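Local coordinates for beta-L-arabinobiosidase (Bacteroides thetaiotaomicron, PDB 5MQR), which probably hydrolyses glycosidic bonds of plant pectin, as a beta-L-arabinobiosidase with possible exo-alpha-sialidase activity, at residues I712-W721 / W753-V764. Residues are numbered along the deposited sequence; the frame is centred on the assembly and turned at random.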
loop_
_atom_site.group_PDB
_atom_site.type_symbol
_atom_site.label_atom_id
_atom_site.label_comp_id
_atom_site.label_asym_id
_atom_site.label_seq_id
_atom_site.Cartn_x
_atom_site.Cartn_y
_atom_site.Cartn_z
ATOM N N ILE A 712 -1.164 23.993 29.381
ATOM C CA ILE A 712 -0.546 24.490 28.135
ATOM C C ILE A 712 0.427 23.473 27.532
ATOM O O ILE A 712 0.449 23.285 26.316
ATOM C CB ILE A 712 0.171 25.848 28.317
ATOM C CG1 ILE A 712 -0.842 26.945 28.707
ATOM C CG2 ILE A 712 0.862 26.232 27.014
ATOM C CD1 ILE A 712 -0.215 28.246 29.130
ATOM N N GLY A 713 1.245 22.844 28.380
ATOM C CA GLY A 713 2.198 21.820 27.929
ATOM C C GLY A 713 1.536 20.687 27.133
ATOM O O GLY A 713 1.983 20.361 26.038
ATOM N N HIS A 714 0.445 20.138 27.681
ATOM C CA HIS A 714 -0.406 19.181 26.983
ATOM C C HIS A 714 -0.985 19.772 25.693
ATOM O O HIS A 714 -0.989 19.087 24.669
ATOM C CB HIS A 714 -1.585 18.715 27.859
ATOM C CG HIS A 714 -1.207 17.818 29.001
ATOM N ND1 HIS A 714 -0.312 16.775 28.879
ATOM C CD2 HIS A 714 -1.661 17.770 30.275
ATOM C CE1 HIS A 714 -0.220 16.134 30.031
ATOM N NE2 HIS A 714 -1.022 16.721 30.900
ATOM N N HIS A 715 -1.493 21.014 25.749
ATOM C CA HIS A 715 -2.060 21.673 24.553
ATOM C C HIS A 715 -1.070 21.705 23.394
ATOM O O HIS A 715 -1.432 21.431 22.253
ATOM C CB HIS A 715 -2.561 23.098 24.833
ATOM C CG HIS A 715 -3.672 23.156 25.833
ATOM N ND1 HIS A 715 -4.021 24.314 26.489
ATOM C CD2 HIS A 715 -4.483 22.181 26.326
ATOM C CE1 HIS A 715 -5.017 24.055 27.325
ATOM N NE2 HIS A 715 -5.319 22.768 27.239
ATOM N N ILE A 716 0.181 22.017 23.702
ATOM C CA ILE A 716 1.211 22.115 22.677
ATOM C C ILE A 716 1.606 20.732 22.184
ATOM O O ILE A 716 1.770 20.532 20.978
ATOM C CB ILE A 716 2.433 22.902 23.177
ATOM C CG1 ILE A 716 2.015 24.343 23.474
ATOM C CG2 ILE A 716 3.551 22.872 22.149
ATOM C CD1 ILE A 716 2.993 25.116 24.325
ATOM N N TYR A 717 1.785 19.792 23.105
ATOM C CA TYR A 717 2.169 18.417 22.722
ATOM C C TYR A 717 1.106 17.765 21.820
ATOM O O TYR A 717 1.446 17.037 20.884
ATOM C CB TYR A 717 2.464 17.534 23.936
ATOM C CG TYR A 717 3.933 17.464 24.382
ATOM C CD1 TYR A 717 4.536 18.494 25.096
ATOM C CD2 TYR A 717 4.705 16.317 24.127
ATOM C CE1 TYR A 717 5.855 18.393 25.514
ATOM C CE2 TYR A 717 6.008 16.214 24.543
ATOM C CZ TYR A 717 6.595 17.256 25.226
ATOM O OH TYR A 717 7.923 17.123 25.604
ATOM N N GLU A 718 -0.171 18.034 22.086
ATOM C CA GLU A 718 -1.239 17.515 21.251
ATOM C C GLU A 718 -1.355 18.282 19.947
ATOM O O GLU A 718 -1.462 17.671 18.881
ATOM C CB GLU A 718 -2.583 17.559 21.959
ATOM C CG GLU A 718 -3.695 16.741 21.284
ATOM C CD GLU A 718 -3.722 15.278 21.721
ATOM O OE1 GLU A 718 -2.674 14.769 22.191
ATOM O OE2 GLU A 718 -4.799 14.639 21.613
ATOM N N SER A 719 -1.355 19.603 20.033
ATOM C CA SER A 719 -1.644 20.441 18.881
ATOM C C SER A 719 -0.500 20.539 17.887
ATOM O O SER A 719 -0.698 21.031 16.780
ATOM C CB SER A 719 -2.060 21.834 19.322
ATOM O OG SER A 719 -3.185 21.761 20.192
ATOM N N ARG A 720 0.695 20.080 18.263
ATOM C CA ARG A 720 1.853 20.188 17.370
ATOM C C ARG A 720 1.684 19.362 16.092
ATOM O O ARG A 720 2.398 19.607 15.127
ATOM C CB ARG A 720 3.157 19.831 18.085
ATOM C CG ARG A 720 3.292 18.359 18.463
ATOM C CD ARG A 720 4.529 18.125 19.316
ATOM N NE ARG A 720 4.518 16.789 19.926
ATOM C CZ ARG A 720 5.603 16.103 20.303
ATOM N NH1 ARG A 720 6.820 16.593 20.102
ATOM N NH2 ARG A 720 5.469 14.893 20.858
ATOM N N TRP A 721 0.735 18.413 16.094
ATOM C CA TRP A 721 0.457 17.541 14.947
ATOM C C TRP A 721 -0.509 18.106 13.923
ATOM O O TRP A 721 -0.674 17.524 12.847
ATOM C CB TRP A 721 -0.032 16.160 15.428
ATOM C CG TRP A 721 0.966 15.517 16.310
ATOM C CD1 TRP A 721 0.913 15.435 17.670
ATOM C CD2 TRP A 721 2.212 14.926 15.921
ATOM N NE1 TRP A 721 2.025 14.802 18.147
ATOM C CE2 TRP A 721 2.848 14.489 17.096
ATOM C CE3 TRP A 721 2.854 14.720 14.691
ATOM C CZ2 TRP A 721 4.087 13.865 17.088
ATOM C CZ3 TRP A 721 4.089 14.097 14.683
ATOM C CH2 TRP A 721 4.695 13.669 15.885
ATOM N N TRP A 753 5.871 23.538 31.996
ATOM C CA TRP A 753 6.912 22.882 31.185
ATOM C C TRP A 753 6.917 23.413 29.767
ATOM O O TRP A 753 7.292 22.723 28.832
ATOM C CB TRP A 753 6.850 21.349 31.250
ATOM C CG TRP A 753 5.736 20.604 30.575
ATOM C CD1 TRP A 753 5.766 20.077 29.345
ATOM C CD2 TRP A 753 4.467 20.235 31.133
ATOM N NE1 TRP A 753 4.604 19.425 29.068
ATOM C CE2 TRP A 753 3.788 19.493 30.159
ATOM C CE3 TRP A 753 3.851 20.444 32.365
ATOM C CZ2 TRP A 753 2.511 18.977 30.362
ATOM C CZ3 TRP A 753 2.580 19.926 32.571
ATOM C CH2 TRP A 753 1.920 19.211 31.574
ATOM N N ASN A 754 6.619 24.696 29.615
ATOM C CA ASN A 754 6.370 25.248 28.286
ATOM C C ASN A 754 7.576 25.411 27.394
ATOM O O ASN A 754 7.422 25.363 26.168
ATOM C CB ASN A 754 5.624 26.566 28.380
ATOM C CG ASN A 754 4.224 26.390 28.914
ATOM O OD1 ASN A 754 3.626 25.300 28.838
ATOM N ND2 ASN A 754 3.701 27.449 29.503
ATOM N N ALA A 755 8.759 25.600 27.973
ATOM C CA ALA A 755 9.943 25.649 27.123
ATOM C C ALA A 755 10.198 24.273 26.527
ATOM O O ALA A 755 10.453 24.162 25.333
ATOM C CB ALA A 755 11.157 26.158 27.862
ATOM N N ASP A 756 10.082 23.224 27.336
ATOM C CA ASP A 756 10.114 21.842 26.796
ATOM C C ASP A 756 9.073 21.623 25.723
ATOM O O ASP A 756 9.385 21.031 24.720
ATOM C CB ASP A 756 9.945 20.793 27.888
ATOM C CG ASP A 756 9.700 19.414 27.354
ATOM O OD1 ASP A 756 10.689 18.685 27.105
ATOM O OD2 ASP A 756 8.501 19.063 27.216
ATOM N N ALA A 757 7.847 22.089 25.945
ATOM C CA ALA A 757 6.777 21.935 24.963
ATOM C C ALA A 757 7.031 22.695 23.652
ATOM O O ALA A 757 6.728 22.175 22.592
ATOM C CB ALA A 757 5.421 22.319 25.560
ATOM N N VAL A 758 7.584 23.902 23.720
ATOM C CA VAL A 758 7.934 24.649 22.514
ATOM C C VAL A 758 9.052 23.956 21.714
ATOM O O VAL A 758 8.963 23.889 20.481
ATOM C CB VAL A 758 8.280 26.127 22.820
ATOM C CG1 VAL A 758 8.970 26.803 21.634
ATOM C CG2 VAL A 758 7.013 26.870 23.170
ATOM N N LEU A 759 10.084 23.446 22.382
ATOM C CA LEU A 759 11.067 22.635 21.689
ATOM C C LEU A 759 10.411 21.348 21.090
ATOM O O LEU A 759 10.705 20.989 19.938
ATOM C CB LEU A 759 12.247 22.305 22.596
ATOM C CG LEU A 759 13.370 21.479 21.956
ATOM C CD1 LEU A 759 13.980 22.228 20.779
ATOM C CD2 LEU A 759 14.430 21.115 22.984
ATOM N N ALA A 760 9.500 20.701 21.829
ATOM C CA ALA A 760 8.779 19.518 21.304
ATOM C C ALA A 760 8.007 19.843 20.010
ATOM O O ALA A 760 7.928 19.013 19.101
ATOM C CB ALA A 760 7.823 18.966 22.345
ATOM N N ARG A 761 7.439 21.053 19.942
ATOM C CA ARG A 761 6.757 21.490 18.744
ATOM C C ARG A 761 7.733 21.587 17.602
ATOM O O ARG A 761 7.453 21.072 16.529
ATOM C CB ARG A 761 6.057 22.831 18.910
ATOM C CG ARG A 761 5.046 23.073 17.804
ATOM C CD ARG A 761 4.840 24.530 17.515
ATOM N NE ARG A 761 4.009 24.682 16.331
ATOM C CZ ARG A 761 3.573 25.839 15.852
ATOM N NH1 ARG A 761 3.871 26.976 16.445
ATOM N NH2 ARG A 761 2.818 25.847 14.762
ATOM N N TYR A 762 8.858 22.254 17.837
ATOM C CA TYR A 762 9.921 22.362 16.844
ATOM C C TYR A 762 10.410 21.003 16.319
ATOM O O TYR A 762 10.616 20.850 15.123
ATOM C CB TYR A 762 11.099 23.218 17.362
ATOM C CG TYR A 762 12.297 23.160 16.456
ATOM C CD1 TYR A 762 12.288 23.818 15.228
ATOM C CD2 TYR A 762 13.433 22.400 16.800
ATOM C CE1 TYR A 762 13.383 23.730 14.354
ATOM C CE2 TYR A 762 14.527 22.317 15.952
ATOM C CZ TYR A 762 14.494 22.988 14.730
ATOM O OH TYR A 762 15.563 22.925 13.897
HETATM N N MSE A 763 10.554 20.027 17.192
HETATM C CA MSE A 763 10.948 18.672 16.792
HETATM C C MSE A 763 9.962 17.965 15.878
HETATM O O MSE A 763 10.332 17.017 15.196
HETATM C CB MSE A 763 11.186 17.793 18.020
HETATM C CG MSE A 763 12.522 18.121 18.697
HETATM SE SE MSE A 763 12.623 17.234 20.487
HETATM C CE MSE A 763 13.994 15.946 19.986
ATOM N N VAL A 764 8.699 18.369 15.900
ATOM C CA VAL A 764 7.728 17.924 14.915
ATOM C C VAL A 764 7.772 18.794 13.662
ATOM O O VAL A 764 7.936 18.264 12.567
ATOM C CB VAL A 764 6.302 17.869 15.481
ATOM C CG1 VAL A 764 5.259 17.654 14.389
ATOM C CG2 VAL A 764 6.215 16.759 16.509
HETATM O O HOH W 1 3.450 22.121 14.986
#
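With chi1 at 71°, the indole of Trp753 is set between its own backbone N and carbonyl carbon and swings across to Gly713, while Arg720, with a similar first torsion and then extended to NE, reaches over to Ala760 and crosses Val764 at about a right angle. Trp753 stands at the N-cap of its helix; the axes of segments 712-719 and 754-764 run parallel within 2°, 8.8 Å apart at closest. Glycine suits position 713 because its CA rests on the indole face, 3.6 Å from Trp753 NE1, where a beta carbon would clash. The same indole turns its benzo edge to the face of His714, an edge-to-face pair with planes at 83°. Further along, small alanines let the helices close: Ala757 CB meets Ile716 CB at 3.9 Å, and Ala760 CB sits over the Tyr717 ring, whose hydroxyl gives Asp756 OD2 a 2.6 Å hydrogen bond on its syn side. Arg720 NH1 donates to Ala760 O at 2.8 Å, in the guanidinium plane but above that of the carbonyl, while NE bonds Tyr717 O. Val764 CG2 lies over the Trp721 face and also packs 3.5 Å from Arg720 CD. A leucine in place of Arg720 would probably leave Ala760 O without this donor and Asp1023 of helix 1022-1029 without its salt bridge, though still bonded by Trp721 NE1. In this helical MGH1-like glycoside hydrolase domain, the interface thus mixes apolar contacts with a Tyr717-Asp756 hydrogen bond and a buried guanidinium, held by carbonyls and a carboxylate that probably offset its charge.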